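Local structure of cell division control protein Cdc48 (Mycobacterium smegmatis, 5E7P) at residues T17-T25 with R698-R706; G51-A59 with L463-R471. The protein is probably an ATP-hydrolysing AAA-family enzyme of the Cdc48 type, with two ATPase modules behind an N-terminal domain. One frame throughout, in Å; residues are numbered along the deposited sequence.

Contact 1: residues T17-T25 with R698-R706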
# COMPACT_ATOMS: atom_id res chain seq x y z
N THR A 17 -9.56 7.47 -20.19
CA THR A 17 -8.88 6.26 -20.63
C THR A 17 -9.88 5.19 -21.07
O THR A 17 -10.82 4.88 -20.34
CB THR A 17 -7.97 5.72 -19.53
N PRO A 18 -9.67 4.62 -22.28
CA PRO A 18 -10.55 3.59 -22.85
C PRO A 18 -10.65 2.35 -21.96
O PRO A 18 -9.63 1.84 -21.49
CB PRO A 18 -9.87 3.25 -24.18
CG PRO A 18 -8.45 3.70 -24.02
CD PRO A 18 -8.53 4.92 -23.15
N LEU A 19 -11.87 1.88 -21.74
CA LEU A 19 -12.11 0.74 -20.86
C LEU A 19 -12.08 -0.57 -21.64
O LEU A 19 -13.07 -0.96 -22.26
CB LEU A 19 -13.45 0.91 -20.14
CG LEU A 19 -13.72 -0.06 -18.98
CD1 LEU A 19 -12.57 -0.03 -17.97
CD2 LEU A 19 -15.04 0.26 -18.30
N SER A 20 -10.94 -1.25 -21.59
CA SER A 20 -10.77 -2.51 -22.30
C SER A 20 -11.62 -3.61 -21.67
O SER A 20 -11.91 -3.57 -20.48
CB SER A 20 -9.30 -2.92 -22.33
OG SER A 20 -8.80 -3.11 -21.02
N HIS A 21 -12.02 -4.59 -22.48
CA HIS A 21 -12.90 -5.65 -22.01
C HIS A 21 -12.87 -6.85 -22.95
O HIS A 21 -12.54 -6.72 -24.13
CB HIS A 21 -14.34 -5.13 -21.91
CG HIS A 21 -14.91 -4.70 -23.22
ND1 HIS A 21 -14.68 -3.46 -23.76
CD2 HIS A 21 -15.68 -5.36 -24.12
CE1 HIS A 21 -15.29 -3.36 -24.93
NE2 HIS A 21 -15.91 -4.50 -25.17
N LEU A 22 -13.21 -8.02 -22.43
CA LEU A 22 -13.25 -9.24 -23.22
C LEU A 22 -14.38 -10.14 -22.77
O LEU A 22 -14.70 -10.20 -21.58
CB LEU A 22 -11.93 -10.01 -23.10
CG LEU A 22 -10.70 -9.42 -23.79
CD1 LEU A 22 -9.45 -10.16 -23.33
CD2 LEU A 22 -10.86 -9.51 -25.30
N ARG A 23 -15.00 -10.83 -23.72
CA ARG A 23 -15.96 -11.87 -23.39
C ARG A 23 -15.23 -13.20 -23.31
O ARG A 23 -14.53 -13.58 -24.25
CB ARG A 23 -17.07 -11.94 -24.44
CG ARG A 23 -18.18 -12.92 -24.09
CD ARG A 23 -18.94 -13.37 -25.33
NE ARG A 23 -19.50 -12.24 -26.07
CZ ARG A 23 -20.01 -12.33 -27.29
NH1 ARG A 23 -20.02 -13.49 -27.93
NH2 ARG A 23 -20.50 -11.25 -27.89
N LEU A 24 -15.38 -13.89 -22.19
CA LEU A 24 -14.73 -15.19 -22.02
C LEU A 24 -15.75 -16.25 -21.62
O LEU A 24 -16.90 -15.93 -21.32
CB LEU A 24 -13.64 -15.10 -20.95
CG LEU A 24 -12.47 -14.14 -21.20
CD1 LEU A 24 -11.49 -14.21 -20.05
CD2 LEU A 24 -11.78 -14.46 -22.51
N THR A 25 -15.32 -17.50 -21.64
CA THR A 25 -16.14 -18.60 -21.15
C THR A 25 -15.84 -18.82 -19.67
O THR A 25 -14.68 -18.93 -19.27
CB THR A 25 -15.87 -19.90 -21.93
OG1 THR A 25 -15.90 -19.63 -23.34
CG2 THR A 25 -16.91 -20.96 -21.59
N ARG A 698 0.34 -4.94 -25.14
CA ARG A 698 -1.04 -4.88 -24.67
C ARG A 698 -2.00 -4.85 -25.85
O ARG A 698 -2.96 -5.61 -25.91
CB ARG A 698 -1.22 -3.63 -23.81
CG ARG A 698 -2.66 -3.26 -23.48
CD ARG A 698 -2.71 -1.82 -22.99
NE ARG A 698 -3.95 -1.50 -22.30
CZ ARG A 698 -5.05 -1.06 -22.90
NH1 ARG A 698 -5.06 -0.89 -24.22
NH2 ARG A 698 -6.14 -0.78 -22.19
N GLU A 699 -1.72 -3.96 -26.80
CA GLU A 699 -2.56 -3.82 -27.99
C GLU A 699 -2.47 -5.06 -28.87
O GLU A 699 -3.46 -5.49 -29.45
CB GLU A 699 -2.16 -2.57 -28.77
CG GLU A 699 -3.10 -2.25 -29.92
CD GLU A 699 -4.52 -1.97 -29.46
OE1 GLU A 699 -4.71 -1.49 -28.32
OE2 GLU A 699 -5.46 -2.22 -30.26
N SER A 700 -1.27 -5.62 -28.98
CA SER A 700 -1.06 -6.82 -29.79
C SER A 700 -1.88 -7.99 -29.26
O SER A 700 -2.57 -8.67 -30.01
CB SER A 700 0.42 -7.21 -29.83
OG SER A 700 1.19 -6.24 -30.53
N ALA A 701 -1.80 -8.20 -27.95
CA ALA A 701 -2.52 -9.29 -27.30
C ALA A 701 -4.03 -9.11 -27.48
O ALA A 701 -4.74 -10.07 -27.75
CB ALA A 701 -2.16 -9.37 -25.83
N MET A 702 -4.49 -7.88 -27.34
CA MET A 702 -5.91 -7.57 -27.50
C MET A 702 -6.36 -7.76 -28.94
O MET A 702 -7.46 -8.26 -29.20
CB MET A 702 -6.21 -6.14 -27.03
CG MET A 702 -7.66 -5.70 -27.24
SD MET A 702 -8.86 -6.69 -26.32
CE MET A 702 -8.91 -5.81 -24.76
N THR A 703 -5.51 -7.38 -29.88
CA THR A 703 -5.79 -7.57 -31.30
C THR A 703 -5.95 -9.06 -31.61
O THR A 703 -6.81 -9.45 -32.41
CB THR A 703 -4.67 -6.97 -32.18
OG1 THR A 703 -4.65 -5.54 -32.03
CG2 THR A 703 -4.90 -7.30 -33.65
N ALA A 704 -5.14 -9.89 -30.97
CA ALA A 704 -5.19 -11.33 -31.18
C ALA A 704 -6.42 -11.97 -30.53
O ALA A 704 -7.04 -12.86 -31.11
CB ALA A 704 -3.92 -11.98 -30.67
N MET A 705 -6.76 -11.51 -29.33
CA MET A 705 -7.91 -12.04 -28.61
C MET A 705 -9.21 -11.74 -29.35
O MET A 705 -10.10 -12.59 -29.43
CB MET A 705 -7.97 -11.48 -27.18
CG MET A 705 -6.82 -11.90 -26.29
SD MET A 705 -6.88 -13.64 -25.81
CE MET A 705 -8.27 -13.64 -24.68
N ARG A 706 -9.32 -10.53 -29.88
CA ARG A 706 -10.52 -10.13 -30.62
C ARG A 706 -10.61 -10.84 -31.97
O ARG A 706 -11.70 -11.19 -32.43
CB ARG A 706 -10.56 -8.61 -30.82
CG ARG A 706 -10.70 -7.80 -29.54
CD ARG A 706 -11.16 -6.38 -29.86
NE ARG A 706 -11.04 -5.48 -28.71
CZ ARG A 706 -11.88 -5.46 -27.68
NH1 ARG A 706 -11.69 -4.60 -26.70
NH2 ARG A 706 -12.91 -6.29 -27.64

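Contact 2: residues G51-A59 with L463-R471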
# COMPACT_ATOMS: atom_id res chain seq x y z
N GLY A 51 -4.60 -4.95 -19.98
CA GLY A 51 -3.70 -3.92 -19.52
C GLY A 51 -3.49 -3.94 -18.01
O GLY A 51 -3.22 -2.91 -17.40
N ILE A 52 -3.61 -5.12 -17.42
CA ILE A 52 -3.46 -5.27 -15.98
C ILE A 52 -2.41 -6.32 -15.63
O ILE A 52 -2.02 -7.13 -16.47
CB ILE A 52 -4.78 -5.67 -15.31
CG1 ILE A 52 -5.27 -7.01 -15.88
CG2 ILE A 52 -5.82 -4.58 -15.50
CD1 ILE A 52 -6.58 -7.46 -15.31
N ARG A 53 -1.97 -6.31 -14.37
CA ARG A 53 -1.06 -7.33 -13.87
C ARG A 53 -1.85 -8.31 -13.02
O ARG A 53 -3.05 -8.13 -12.80
CB ARG A 53 0.04 -6.70 -13.02
CG ARG A 53 0.93 -5.71 -13.74
CD ARG A 53 1.93 -5.11 -12.78
NE ARG A 53 1.27 -4.42 -11.68
CZ ARG A 53 1.85 -4.10 -10.53
NH1 ARG A 53 3.12 -4.42 -10.31
NH2 ARG A 53 1.16 -3.47 -9.59
N GLU A 54 -1.18 -9.34 -12.52
CA GLU A 54 -1.78 -10.25 -11.56
C GLU A 54 -2.12 -9.46 -10.29
O GLU A 54 -1.47 -8.46 -9.99
CB GLU A 54 -0.82 -11.39 -11.24
CG GLU A 54 -1.44 -12.52 -10.43
CD GLU A 54 -0.42 -13.54 -9.97
OE1 GLU A 54 0.80 -13.29 -10.15
OE2 GLU A 54 -0.83 -14.59 -9.42
N TRP A 55 -3.14 -9.92 -9.57
CA TRP A 55 -3.63 -9.30 -8.33
C TRP A 55 -4.45 -8.02 -8.51
O TRP A 55 -5.03 -7.51 -7.55
CB TRP A 55 -2.51 -9.07 -7.30
CG TRP A 55 -1.75 -10.31 -6.92
CD1 TRP A 55 -0.41 -10.50 -7.02
CD2 TRP A 55 -2.30 -11.52 -6.37
NE1 TRP A 55 -0.08 -11.76 -6.58
CE2 TRP A 55 -1.22 -12.40 -6.17
CE3 TRP A 55 -3.58 -11.94 -6.04
CZ2 TRP A 55 -1.39 -13.68 -5.65
CZ3 TRP A 55 -3.75 -13.22 -5.52
CH2 TRP A 55 -2.66 -14.07 -5.33
N ASP A 56 -4.51 -7.49 -9.73
CA ASP A 56 -5.43 -6.39 -10.00
C ASP A 56 -6.86 -6.92 -10.04
O ASP A 56 -7.09 -8.07 -10.43
CB ASP A 56 -5.07 -5.67 -11.30
CG ASP A 56 -3.85 -4.78 -11.15
OD1 ASP A 56 -3.48 -4.45 -10.00
OD2 ASP A 56 -3.27 -4.39 -12.19
N ALA A 57 -7.81 -6.10 -9.63
CA ALA A 57 -9.21 -6.51 -9.63
C ALA A 57 -9.82 -6.37 -11.02
O ALA A 57 -9.43 -5.48 -11.79
CB ALA A 57 -10.02 -5.71 -8.62
N VAL A 58 -10.76 -7.24 -11.33
CA VAL A 58 -11.51 -7.15 -12.58
C VAL A 58 -13.01 -7.09 -12.31
O VAL A 58 -13.49 -7.65 -11.32
CB VAL A 58 -11.23 -8.34 -13.52
CG1 VAL A 58 -9.90 -8.17 -14.22
CG2 VAL A 58 -11.31 -9.66 -12.77
N ALA A 59 -13.73 -6.42 -13.19
CA ALA A 59 -15.18 -6.44 -13.15
C ALA A 59 -15.67 -7.67 -13.90
O ALA A 59 -15.20 -7.95 -15.00
CB ALA A 59 -15.75 -5.17 -13.77
N LEU A 463 0.54 -18.66 -1.12
CA LEU A 463 1.00 -17.53 -1.94
C LEU A 463 0.26 -17.43 -3.27
O LEU A 463 0.29 -16.38 -3.92
CB LEU A 463 2.51 -17.64 -2.19
CG LEU A 463 3.41 -17.62 -0.95
CD1 LEU A 463 4.87 -17.64 -1.34
CD2 LEU A 463 3.10 -16.42 -0.08
N THR A 464 -0.42 -18.50 -3.67
CA THR A 464 -1.16 -18.50 -4.92
C THR A 464 -2.54 -17.85 -4.78
O THR A 464 -3.21 -17.59 -5.78
CB THR A 464 -1.34 -19.92 -5.49
OG1 THR A 464 -2.28 -20.65 -4.69
CG2 THR A 464 -0.01 -20.67 -5.53
N VAL A 465 -2.96 -17.58 -3.54
CA VAL A 465 -4.30 -17.03 -3.30
C VAL A 465 -4.33 -15.77 -2.43
O VAL A 465 -5.35 -15.08 -2.37
CB VAL A 465 -5.25 -18.08 -2.68
CG1 VAL A 465 -5.56 -19.18 -3.69
CG2 VAL A 465 -4.65 -18.66 -1.41
N ILE A 466 -3.23 -15.47 -1.75
CA ILE A 466 -3.20 -14.31 -0.86
C ILE A 466 -2.60 -13.08 -1.53
O ILE A 466 -1.43 -13.06 -1.89
CB ILE A 466 -2.41 -14.61 0.43
CG1 ILE A 466 -3.07 -15.76 1.20
CG2 ILE A 466 -2.33 -13.36 1.30
CD1 ILE A 466 -4.52 -15.51 1.54
N ARG A 467 -3.42 -12.05 -1.69
CA ARG A 467 -2.95 -10.80 -2.27
C ARG A 467 -2.40 -9.87 -1.19
O ARG A 467 -3.09 -9.58 -0.21
CB ARG A 467 -4.07 -10.09 -3.04
CG ARG A 467 -3.61 -8.78 -3.66
CD ARG A 467 -4.69 -8.12 -4.50
NE ARG A 467 -5.81 -7.62 -3.71
CZ ARG A 467 -6.77 -6.84 -4.19
NH1 ARG A 467 -6.74 -6.47 -5.46
NH2 ARG A 467 -7.75 -6.43 -3.40
N PRO A 468 -1.16 -9.41 -1.38
CA PRO A 468 -0.57 -8.42 -0.46
C PRO A 468 -1.37 -7.13 -0.50
O PRO A 468 -1.83 -6.72 -1.57
CB PRO A 468 0.84 -8.21 -1.02
CG PRO A 468 0.76 -8.66 -2.44
CD PRO A 468 -0.23 -9.78 -2.46
N LEU A 469 -1.53 -6.50 0.66
CA LEU A 469 -2.29 -5.26 0.80
C LEU A 469 -1.74 -4.17 -0.12
O LEU A 469 -2.48 -3.31 -0.59
CB LEU A 469 -2.25 -4.80 2.26
CG LEU A 469 -3.54 -4.27 2.88
CD1 LEU A 469 -4.69 -5.23 2.63
CD2 LEU A 469 -3.35 -4.03 4.37
N SER A 470 -0.44 -4.23 -0.40
CA SER A 470 0.21 -3.27 -1.28
C SER A 470 -0.29 -3.38 -2.73
O SER A 470 -0.04 -2.49 -3.54
CB SER A 470 1.72 -3.46 -1.24
OG SER A 470 2.07 -4.77 -1.68
N ARG A 471 -0.99 -4.46 -3.05
CA ARG A 471 -1.52 -4.66 -4.39
C ARG A 471 -3.04 -4.52 -4.45
O ARG A 471 -3.65 -4.85 -5.47
CB ARG A 471 -1.11 -6.03 -4.93
CG ARG A 471 0.38 -6.23 -5.06
CD ARG A 471 0.95 -5.45 -6.23
NE ARG A 471 0.80 -6.18 -7.48
CZ ARG A 471 1.67 -7.07 -7.93
NH1 ARG A 471 2.76 -7.35 -7.22
NH2 ARG A 471 1.46 -7.69 -9.08
O HOH W 1 -2.14 -16.50 -8.75
O HOH W 2 -1.49 -5.49 -8.41

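Contact 1: residues T17-T25 with R698-R706
The first strand of the Cdc48-type N-terminal domain meets helix 690-707 of the C-terminal AAA+ lid here, with L22 reaching between M702 and M705. Strand 22-25 and helix 698-706 pass 10.2 Å apart, a spacing whose middle is filled by leucine and methionine. L22 CD2 lies 3.6 Å from M702 SD, and the two chains run alongside one another, pointing opposite ways. L22 CD1 is 3.9 Å from M705 CE, which also approaches L24 CD2 at 4.2 Å. Bends at chi2 and chi3 fold the M702 chain back toward the strand, so that M702 CE settles 3.8 Å from S20 CB, while its sulfur lies over one face of the R706 guanidinium. The R706 chain then lies across H21, its NH1 over one face of the imidazole, toward the rim, and the two planes 61° apart. At the other end R698 NH2 comes within 3.7 Å of S20 OG, a hydroxyl hydrogen-bonded to L50 O. Helix 44-50 adds A49 against L22 and V46 against M705. Thioethers and branched methyls thus form the middle and arginines the flanks, an interface whose centre is apolar packing of flexible chains, with charged groups at its margins.

Contact 2: residues G51-A59 with L463-R471
The carbonyl oxygen W55 O receives a hydrogen bond from R467 NH1 at 2.9 Å, nearly straight at 162°, in the guanidinium plane and nearly along the C=O axis. R467 has its CG anti to the backbone N (chi1 -180°), which carries the aliphatic chain past the indole before a bend at chi3 turns the head toward that carbonyl; its CB lies 3.6 Å from W55 CE3, and its NH2 goes on to G136 O. The indole is wedged into the curve of 463-467: I466 O and R467 CA sit over one face, E54 OE2 over the opposite one, and L463 O faces the rim at CZ2. R471 meets the indole differently, its guanidinium nearly perpendicular to the ring and in contact with the CD1 edge. The other face of R471 is covered by R53, the two guanidinium groups lying flat with centres 4.0 Å apart and planes at 16°. R471 NH2 also donates to E54 O at 3.2 Å, from above the carbonyl plane, and a water links R471 NE (2.6 Å) with D56 OD1 (2.8 Å). The D56 carboxylate, bridged through the water, probably eases the closeness of the two positive groups, while S481 O, accepting from R53 NH1, helps fix the orientation of R53. The arrangement is that of a type II beta turn, R53 to D56, with W55 at positive phi as its third residue, by which the N-terminal domain docks on the linker between the two AAA modules, with the side chain of R53 about 7 Å from the ADP of the second AAA module.

Overall arrangement
From the N terminus, the chain lays down 17-25, passes through helix 44-50 and enters 51-59, both segments belonging to the N-terminal domain and reaching its six-stranded sheet. It then completes the N-terminal region and runs through the first AAA module to 463-471, where contact 2 closes a loop of some 400 residues. Beyond the nucleotide-binding core of the second module, helix 690-707 of its lid returns to the starting strand, and contact 1 closes the wider loop, which contains the whole of the other. The N-terminal domain is thereby tied at one place to the linker between modules and at another to the final lid. The contact centres are about 19 Å apart, yet they touch: R698 NE packs 3.7 Å from G51 CA.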